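Local coordinates for Tll1590 protein (Thermosynechococcus elongatus, PDB 6LDQ) that is named a sucrose-phosphate synthase and contains a glycosyltransferase 4-like domain, probably the Rossmann-like half of a GT-B fold, at residues 10-14 against 80-86; 106-110 against 211-215. One frame throughout, in Å; residues are numbered along the deposited sequence.

Interaction 1 of 2, residues 10-14 against 80-86; sequences LISVH and YIPREKL
The imidazole of His14 reaches over to the loop 80-86 and meets three of its residues with its rim. Leu86 CD1 lies 3.6 Å from His14 CB and stays near the ring plane, packed against the CB and CD2 side. At the same edge of the ring, CD2 faces the carbonyl O of Ile81 at 3.6 Å, a close approach but not a hydrogen bond. Farther out, NE2 of His14 donates to OH of Tyr80 over 2.9 Å. The hydroxyl sits in the imidazole plane, and the N-H...O angle is 149°. The two ring planes stand at 84°, and the rings meet rim to rim, neither over the face of the other. His14 holds CG anti to the backbone N (chi1 -166°), which turns the ring toward the loop. Nearer the strand, Val13 CG1 touches Leu86 CD1 at 4.2 Å, and Val13 also packs on Leu90 and Phe93 of helix 90-104. The contact thus joins the residues that follow strand 8-11 to the loop that leads into that helix. Its chemistry is split: the histidine-tyrosine bond is a polar tie between exposed residues, while the methyls of Val13 and Leu86 make the buried side.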
ATOM      1  N   LEU A  10      -4.489  -3.570   0.625  1.00 15.87           N
ATOM      2  CA  LEU A  10      -3.909  -2.236   0.564  1.00 17.73           C
ATOM      3  C   LEU A  10      -3.427  -1.894   1.969  1.00 16.20           C
ATOM      4  O   LEU A  10      -4.086  -2.227   2.962  1.00 15.78           O
ATOM      5  CB  LEU A  10      -4.923  -1.195   0.071  1.00 16.79           C
ATOM      6  CG  LEU A  10      -5.198  -1.019  -1.439  1.00 17.35           C
ATOM      7  CD1 LEU A  10      -5.393  -2.319  -2.184  1.00 21.36           C
ATOM      8  CD2 LEU A  10      -6.371  -0.066  -1.668  1.00 18.49           C
ATOM      9  N   ILE A  11      -2.262  -1.267   2.059  1.00 14.03           N
ATOM     10  CA  ILE A  11      -1.681  -0.940   3.355  1.00 13.14           C
ATOM     11  C   ILE A  11      -1.361   0.546   3.393  1.00 16.82           C
ATOM     12  O   ILE A  11      -0.668   1.053   2.506  1.00 14.72           O
ATOM     13  CB  ILE A  11      -0.408  -1.756   3.639  1.00 18.74           C
ATOM     14  CG1 ILE A  11      -0.749  -3.229   3.817  1.00 15.49           C
ATOM     15  CG2 ILE A  11       0.279  -1.246   4.904  1.00 13.83           C
ATOM     16  CD1 ILE A  11       0.461  -4.107   3.785  1.00 19.19           C
ATOM     17  N   SER A  12      -1.868   1.231   4.431  1.00 18.56           N
ATOM     18  CA  SER A  12      -1.626   2.630   4.749  1.00 16.21           C
ATOM     19  C   SER A  12      -1.477   2.718   6.275  1.00 18.09           C
ATOM     20  O   SER A  12      -2.412   3.078   6.995  1.00 18.86           O
ATOM     21  CB  SER A  12      -2.746   3.529   4.244  1.00 23.74           C
ATOM     22  OG  SER A  12      -2.461   4.889   4.495  1.00 20.25           O
ATOM     23  N   VAL A  13      -0.276   2.390   6.764  1.00 19.27           N
ATOM     24  CA  VAL A  13       0.046   2.500   8.190  1.00 18.24           C
ATOM     25  C   VAL A  13      -0.574   3.761   8.773  1.00 17.28           C
ATOM     26  O   VAL A  13      -1.359   3.698   9.728  1.00 19.02           O
ATOM     27  CB  VAL A  13       1.562   2.497   8.425  1.00 14.43           C
ATOM     28  CG1 VAL A  13       1.858   2.523   9.945  1.00 13.47           C
ATOM     29  CG2 VAL A  13       2.221   1.305   7.740  1.00 13.58           C
ATOM     30  N   HIS A  14      -0.245   4.911   8.192  1.00 19.32           N
ATOM     31  CA  HIS A  14      -0.931   6.151   8.545  1.00 23.30           C
ATOM     32  C   HIS A  14      -2.196   6.328   7.700  1.00 25.61           C
ATOM     33  O   HIS A  14      -3.316   6.189   8.193  1.00 30.48           O
ATOM     34  CB  HIS A  14       0.001   7.359   8.365  1.00 28.46           C
ATOM     35  CG  HIS A  14      -0.507   8.610   9.011  1.00 30.42           C
ATOM     36  ND1 HIS A  14      -1.569   9.331   8.504  1.00 32.49           N
ATOM     37  CD2 HIS A  14      -0.106   9.265  10.125  1.00 23.12           C
ATOM     38  CE1 HIS A  14      -1.796  10.377   9.276  1.00 29.85           C
ATOM     39  NE2 HIS A  14      -0.921  10.361  10.266  1.00 29.68           N
ATOM     40  N   TYR A  80      -2.791   8.838  18.259  1.00 27.15           N
ATOM     41  CA  TYR A  80      -2.390   9.419  16.982  1.00 29.80           C
ATOM     42  C   TYR A  80      -0.896   9.722  16.984  1.00 30.21           C
ATOM     43  O   TYR A  80      -0.406  10.514  17.798  1.00 32.60           O
ATOM     44  CB  TYR A  80      -3.174  10.692  16.669  1.00 28.12           C
ATOM     45  CG  TYR A  80      -2.717  11.281  15.357  1.00 31.69           C
ATOM     46  CD1 TYR A  80      -3.184  10.772  14.150  1.00 29.27           C
ATOM     47  CD2 TYR A  80      -1.771  12.303  15.320  1.00 31.45           C
ATOM     48  CE1 TYR A  80      -2.749  11.277  12.950  1.00 29.42           C
ATOM     49  CE2 TYR A  80      -1.325  12.817  14.119  1.00 30.59           C
ATOM     50  CZ  TYR A  80      -1.820  12.304  12.940  1.00 31.70           C
ATOM     51  OH  TYR A  80      -1.381  12.814  11.746  1.00 35.55           O
ATOM     52  N   ILE A  81      -0.175   9.108  16.052  1.00 25.49           N
ATOM     53  CA  ILE A  81       1.251   9.322  15.878  1.00 25.02           C
ATOM     54  C   ILE A  81       1.467   9.901  14.480  1.00 27.19           C
ATOM     55  O   ILE A  81       1.002   9.313  13.505  1.00 21.31           O
ATOM     56  CB  ILE A  81       2.059   8.026  16.057  1.00 25.75           C
ATOM     57  CG1 ILE A  81       1.900   7.510  17.497  1.00 27.29           C
ATOM     58  CG2 ILE A  81       3.518   8.255  15.737  1.00 26.84           C
ATOM     59  CD1 ILE A  81       2.353   6.084  17.687  1.00 25.46           C
ATOM     60  N   PRO A  82       2.139  11.038  14.343  1.00 23.04           N
ATOM     61  CA  PRO A  82       2.373  11.591  13.007  1.00 25.40           C
ATOM     62  C   PRO A  82       3.395  10.765  12.241  1.00 23.43           C
ATOM     63  O   PRO A  82       4.148   9.973  12.810  1.00 25.26           O
ATOM     64  CB  PRO A  82       2.885  13.007  13.291  1.00 27.78           C
ATOM     65  CG  PRO A  82       3.533  12.900  14.639  1.00 22.66           C
ATOM     66  CD  PRO A  82       2.760  11.848  15.407  1.00 27.71           C
ATOM     67  N   ARG A  83       3.398  10.958  10.920  1.00 22.81           N
ATOM     68  CA  ARG A  83       4.213  10.127  10.030  1.00 21.38           C
ATOM     69  C   ARG A  83       5.691  10.168  10.403  1.00 22.39           C
ATOM     70  O   ARG A  83       6.386   9.149  10.314  1.00 21.39           O
ATOM     71  CB  ARG A  83       4.003  10.563   8.572  1.00 28.01           C
ATOM     72  CG  ARG A  83       4.399  12.005   8.251  1.00 26.54           C
ATOM     73  CD  ARG A  83       4.503  12.218   6.752  1.00 32.85           C
ATOM     74  NE  ARG A  83       4.656  13.628   6.383  1.00 35.60           N
ATOM     75  CZ  ARG A  83       5.791  14.152   5.933  1.00 27.85           C
ATOM     76  NH1 ARG A  83       6.855  13.375   5.801  1.00 28.02           N
ATOM     77  NH2 ARG A  83       5.859  15.441   5.607  1.00 22.15           N
ATOM     78  N   GLU A  84       6.182  11.325  10.852  1.00 23.47           N
ATOM     79  CA  GLU A  84       7.597  11.479  11.195  1.00 23.31           C
ATOM     80  C   GLU A  84       8.006  10.719  12.457  1.00 29.09           C
ATOM     81  O   GLU A  84       9.200  10.695  12.786  1.00 27.01           O
ATOM     82  CB  GLU A  84       7.929  12.972  11.338  1.00 27.39           C
ATOM     83  CG  GLU A  84       7.145  13.675  12.431  1.00 25.79           C
ATOM     84  CD  GLU A  84       5.884  14.365  11.941  1.00 29.08           C
ATOM     85  OE1 GLU A  84       5.382  15.234  12.687  1.00 35.61           O
ATOM     86  OE2 GLU A  84       5.384  14.044  10.838  1.00 29.29           O
ATOM     87  N   LYS A  85       7.064  10.099  13.163  1.00 22.60           N
ATOM     88  CA  LYS A  85       7.368   9.260  14.320  1.00 23.92           C
ATOM     89  C   LYS A  85       6.881   7.826  14.138  1.00 18.96           C
ATOM     90  O   LYS A  85       6.873   7.056  15.105  1.00 20.82           O
ATOM     91  CB  LYS A  85       6.747   9.850  15.592  1.00 28.50           C
ATOM     92  CG  LYS A  85       7.441  11.098  16.118  1.00 33.01           C
ATOM     93  CD  LYS A  85       8.750  10.752  16.811  1.00 33.99           C
ATOM     94  CE  LYS A  85       9.671  11.955  16.866  1.00 35.33           C
ATOM     95  NZ  LYS A  85       9.570  12.635  18.182  1.00 42.49           N
ATOM     96  N   LEU A  86       6.461   7.444  12.929  1.00 19.74           N
ATOM     97  CA  LEU A  86       5.857   6.131  12.749  1.00 19.83           C
ATOM     98  C   LEU A  86       6.873   5.033  12.478  1.00 21.51           C
ATOM     99  O   LEU A  86       6.584   3.868  12.779  1.00 22.23           O
ATOM    100  CB  LEU A  86       4.827   6.170  11.604  1.00 17.16           C
ATOM    101  CG  LEU A  86       3.436   6.627  12.054  1.00 16.97           C
ATOM    102  CD1 LEU A  86       2.429   6.555  10.908  1.00 19.26           C
ATOM    103  CD2 LEU A  86       2.957   5.784  13.238  1.00 22.77           C
TER

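Interaction 2 of 2, residues 106-110 against 211-215; sequences YPLIH and YRQLF
Leu108 drives its two methyls against the ring of Tyr211. CD2 stands over the middle of one face, 3.9 Å from the ring centroid and 9° off the normal, a CH-pi contact. CD1 lies over the same face toward the root of the ring, 3.5 Å from Tyr211 CG. Leu108 has CG anti to its backbone N (chi1 -177°), and this points the branched end at the helix. One turn on, Phe215 closes in on the same leucine: its CZ is 3.6 Å from Leu108 CB. Phe215 CE1 then reaches Pro107 CB at 4.1 Å. Helix 200-216, near the C-terminus of the chain, packs here on the parallel core of the sheet, consistent with the Rossmann-like architecture of a GT-B domain. Strand 108-110 and helix 211-215 run at 139° to each other, with axes 10.9 Å apart. Leu132 of strand 130-134 and Ile8 of strand 8-11 also touch Tyr211, and Trp45 pairs with its ring edge-to-face. At the polar edge, His110 ND1 and Tyr211 OH share a hydrogen bond of 2.8 Å. The hydroxyl lies in the imidazole plane, and either group could donate. The other ring nitrogen, NE2, is bonded to Thr134 OG1, so the buried imidazole is held from two of its corners.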
ATOM      1  N   TYR A 106      -2.810 -12.999   0.478  1.00 19.29           N
ATOM      2  CA  TYR A 106      -2.910 -11.942  -0.537  1.00 18.89           C
ATOM      3  C   TYR A 106      -1.899 -12.053  -1.673  1.00 19.00           C
ATOM      4  O   TYR A 106      -0.694 -11.837  -1.457  1.00 20.17           O
ATOM      5  CB  TYR A 106      -2.761 -10.570   0.129  1.00 18.50           C
ATOM      6  CG  TYR A 106      -3.702 -10.345   1.293  1.00 15.31           C
ATOM      7  CD1 TYR A 106      -5.057 -10.130   1.088  1.00 16.13           C
ATOM      8  CD2 TYR A 106      -3.236 -10.369   2.596  1.00 15.39           C
ATOM      9  CE1 TYR A 106      -5.930  -9.929   2.155  1.00 13.51           C
ATOM     10  CE2 TYR A 106      -4.091 -10.167   3.675  1.00 15.52           C
ATOM     11  CZ  TYR A 106      -5.432  -9.944   3.455  1.00 14.76           C
ATOM     12  OH  TYR A 106      -6.278  -9.757   4.527  1.00 15.72           O
ATOM     13  N   PRO A 107      -2.348 -12.361  -2.905  1.00 17.37           N
ATOM     14  CA  PRO A 107      -1.414 -12.402  -4.045  1.00 18.83           C
ATOM     15  C   PRO A 107      -0.927 -11.038  -4.483  1.00 15.45           C
ATOM     16  O   PRO A 107       0.033 -10.956  -5.254  1.00 18.19           O
ATOM     17  CB  PRO A 107      -2.244 -13.063  -5.167  1.00 19.03           C
ATOM     18  CG  PRO A 107      -3.690 -12.887  -4.745  1.00 22.92           C
ATOM     19  CD  PRO A 107      -3.647 -12.993  -3.241  1.00 19.85           C
ATOM     20  N   LEU A 108      -1.605  -9.978  -4.091  1.00 18.23           N
ATOM     21  CA  LEU A 108      -1.193  -8.625  -4.419  1.00 18.58           C
ATOM     22  C   LEU A 108      -1.313  -7.805  -3.149  1.00 21.71           C
ATOM     23  O   LEU A 108      -2.287  -7.932  -2.395  1.00 17.13           O
ATOM     24  CB  LEU A 108      -2.049  -8.013  -5.536  1.00 15.06           C
ATOM     25  CG  LEU A 108      -1.755  -6.616  -6.090  1.00 16.26           C
ATOM     26  CD1 LEU A 108      -2.109  -6.598  -7.593  1.00 19.06           C
ATOM     27  CD2 LEU A 108      -2.572  -5.564  -5.352  1.00 13.86           C
ATOM     28  N   ILE A 109      -0.298  -7.000  -2.895  1.00 16.64           N
ATOM     29  CA  ILE A 109      -0.301  -6.080  -1.773  1.00 15.59           C
ATOM     30  C   ILE A 109       0.111  -4.723  -2.313  1.00 15.80           C
ATOM     31  O   ILE A 109       1.150  -4.615  -2.965  1.00 18.41           O
ATOM     32  CB  ILE A 109       0.655  -6.533  -0.654  1.00 17.79           C
ATOM     33  CG1 ILE A 109       0.291  -7.941  -0.156  1.00 19.14           C
ATOM     34  CG2 ILE A 109       0.610  -5.537   0.481  1.00 17.36           C
ATOM     35  CD1 ILE A 109       1.005  -8.320   1.160  1.00 18.82           C
ATOM     36  N   HIS A 110      -0.699  -3.699  -2.046  1.00 17.14           N
ATOM     37  CA  HIS A 110      -0.477  -2.351  -2.571  1.00 17.54           C
ATOM     38  C   HIS A 110      -0.254  -1.419  -1.387  1.00 17.55           C
ATOM     39  O   HIS A 110      -1.183  -1.148  -0.624  1.00 17.37           O
ATOM     40  CB  HIS A 110      -1.655  -1.899  -3.444  1.00 20.15           C
ATOM     41  CG  HIS A 110      -1.477  -0.544  -4.066  1.00 17.59           C
ATOM     42  ND1 HIS A 110      -2.412   0.008  -4.920  1.00 17.09           N
ATOM     43  CD2 HIS A 110      -0.486   0.376  -3.946  1.00 16.84           C
ATOM     44  CE1 HIS A 110      -2.000   1.205  -5.306  1.00 22.01           C
ATOM     45  NE2 HIS A 110      -0.832   1.450  -4.734  1.00 18.97           N
ATOM     46  N   TYR A 211      -3.007  -4.020 -11.904  1.00 18.88           N
ATOM     47  CA  TYR A 211      -3.070  -5.297 -11.199  1.00 20.04           C
ATOM     48  C   TYR A 211      -3.127  -6.457 -12.189  1.00 22.13           C
ATOM     49  O   TYR A 211      -2.312  -7.385 -12.139  1.00 24.91           O
ATOM     50  CB  TYR A 211      -4.296  -5.327 -10.277  1.00 17.11           C
ATOM     51  CG  TYR A 211      -4.303  -4.322  -9.126  1.00 19.32           C
ATOM     52  CD1 TYR A 211      -3.216  -3.471  -8.888  1.00 19.62           C
ATOM     53  CD2 TYR A 211      -5.403  -4.230  -8.280  1.00 18.74           C
ATOM     54  CE1 TYR A 211      -3.240  -2.558  -7.849  1.00 18.57           C
ATOM     55  CE2 TYR A 211      -5.446  -3.331  -7.244  1.00 17.23           C
ATOM     56  CZ  TYR A 211      -4.352  -2.494  -7.022  1.00 20.54           C
ATOM     57  OH  TYR A 211      -4.408  -1.599  -5.981  1.00 19.04           O
ATOM     58  N   ARG A 212      -4.065  -6.391 -13.134  1.00 20.84           N
ATOM     59  CA  ARG A 212      -4.221  -7.489 -14.077  1.00 22.65           C
ATOM     60  C   ARG A 212      -2.984  -7.652 -14.951  1.00 23.79           C
ATOM     61  O   ARG A 212      -2.541  -8.776 -15.205  1.00 28.72           O
ATOM     62  CB  ARG A 212      -5.481  -7.261 -14.908  1.00 22.79           C
ATOM     63  CG  ARG A 212      -6.740  -7.198 -14.049  1.00 23.75           C
ATOM     64  CD  ARG A 212      -8.006  -7.359 -14.883  1.00 29.49           C
ATOM     65  NE  ARG A 212      -8.514  -6.055 -15.289  1.00 31.35           N
ATOM     66  CZ  ARG A 212      -8.179  -5.452 -16.423  1.00 29.86           C
ATOM     67  NH1 ARG A 212      -8.678  -4.259 -16.720  1.00 30.96           N
ATOM     68  NH2 ARG A 212      -7.335  -6.045 -17.258  1.00 33.97           N
ATOM     69  N   GLN A 213      -2.402  -6.542 -15.402  1.00 21.58           N
ATOM     70  CA  GLN A 213      -1.136  -6.598 -16.130  1.00 24.56           C
ATOM     71  C   GLN A 213      -0.072  -7.356 -15.341  1.00 24.73           C
ATOM     72  O   GLN A 213       0.589  -8.257 -15.870  1.00 26.43           O
ATOM     73  CB  GLN A 213      -0.646  -5.178 -16.420  1.00 26.89           C
ATOM     74  CG  GLN A 213      -0.763  -4.725 -17.846  1.00 31.74           C
ATOM     75  CD  GLN A 213      -0.388  -3.264 -17.985  1.00 35.36           C
ATOM     76  OE1 GLN A 213      -1.174  -2.451 -18.473  1.00 37.01           O
ATOM     77  NE2 GLN A 213       0.806  -2.919 -17.522  1.00 35.65           N
ATOM     78  N   LEU A 214       0.120  -6.978 -14.076  1.00 23.17           N
ATOM     79  CA  LEU A 214       1.058  -7.682 -13.202  1.00 25.27           C
ATOM     80  C   LEU A 214       0.756  -9.176 -13.139  1.00 29.04           C
ATOM     81  O   LEU A 214       1.661 -10.010 -13.259  1.00 35.51           O
ATOM     82  CB  LEU A 214       1.006  -7.085 -11.797  1.00 24.29           C
ATOM     83  CG  LEU A 214       1.767  -5.795 -11.513  1.00 31.59           C
ATOM     84  CD1 LEU A 214       2.053  -5.714 -10.025  1.00 30.25           C
ATOM     85  CD2 LEU A 214       3.065  -5.762 -12.309  1.00 28.18           C
ATOM     86  N   PHE A 215      -0.514  -9.528 -12.931  1.00 22.35           N
ATOM     87  CA  PHE A 215      -0.881 -10.930 -12.758  1.00 29.88           C
ATOM     88  C   PHE A 215      -0.622 -11.736 -14.025  1.00 32.10           C
ATOM     89  O   PHE A 215      -0.192 -12.894 -13.954  1.00 33.24           O
ATOM     90  CB  PHE A 215      -2.353 -11.053 -12.359  1.00 27.80           C
ATOM     91  CG  PHE A 215      -2.647 -10.672 -10.932  1.00 24.56           C
ATOM     92  CD1 PHE A 215      -1.889 -11.182  -9.881  1.00 25.70           C
ATOM     93  CD2 PHE A 215      -3.699  -9.820 -10.640  1.00 24.92           C
ATOM     94  CE1 PHE A 215      -2.179 -10.847  -8.565  1.00 23.03           C
ATOM     95  CE2 PHE A 215      -3.984  -9.469  -9.329  1.00 26.95           C
ATOM     96  CZ  PHE A 215      -3.229  -9.996  -8.286  1.00 20.52           C
TER

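How the interactions relate
Both interactions hang on neighbouring parallel strands of one sheet, 8-11 and 108-112. Their centres lie about 23 Å apart, on opposite sides of the centre of the chain. Ile11 N probably bonds to His110 O, and Ile11 packs on Ile109, so the strands join them directly. Interaction 2 is a buried core contact between strand and helix. Interaction 1 is only partly buried and ties the residues after a strand to a loop. Each has a histidine-tyrosine hydrogen bond. In interaction 1 the donor is the histidine and both residues are exposed. In interaction 2 both are buried, the donor is undecided, and aliphatic-aromatic packing makes up much of the contact.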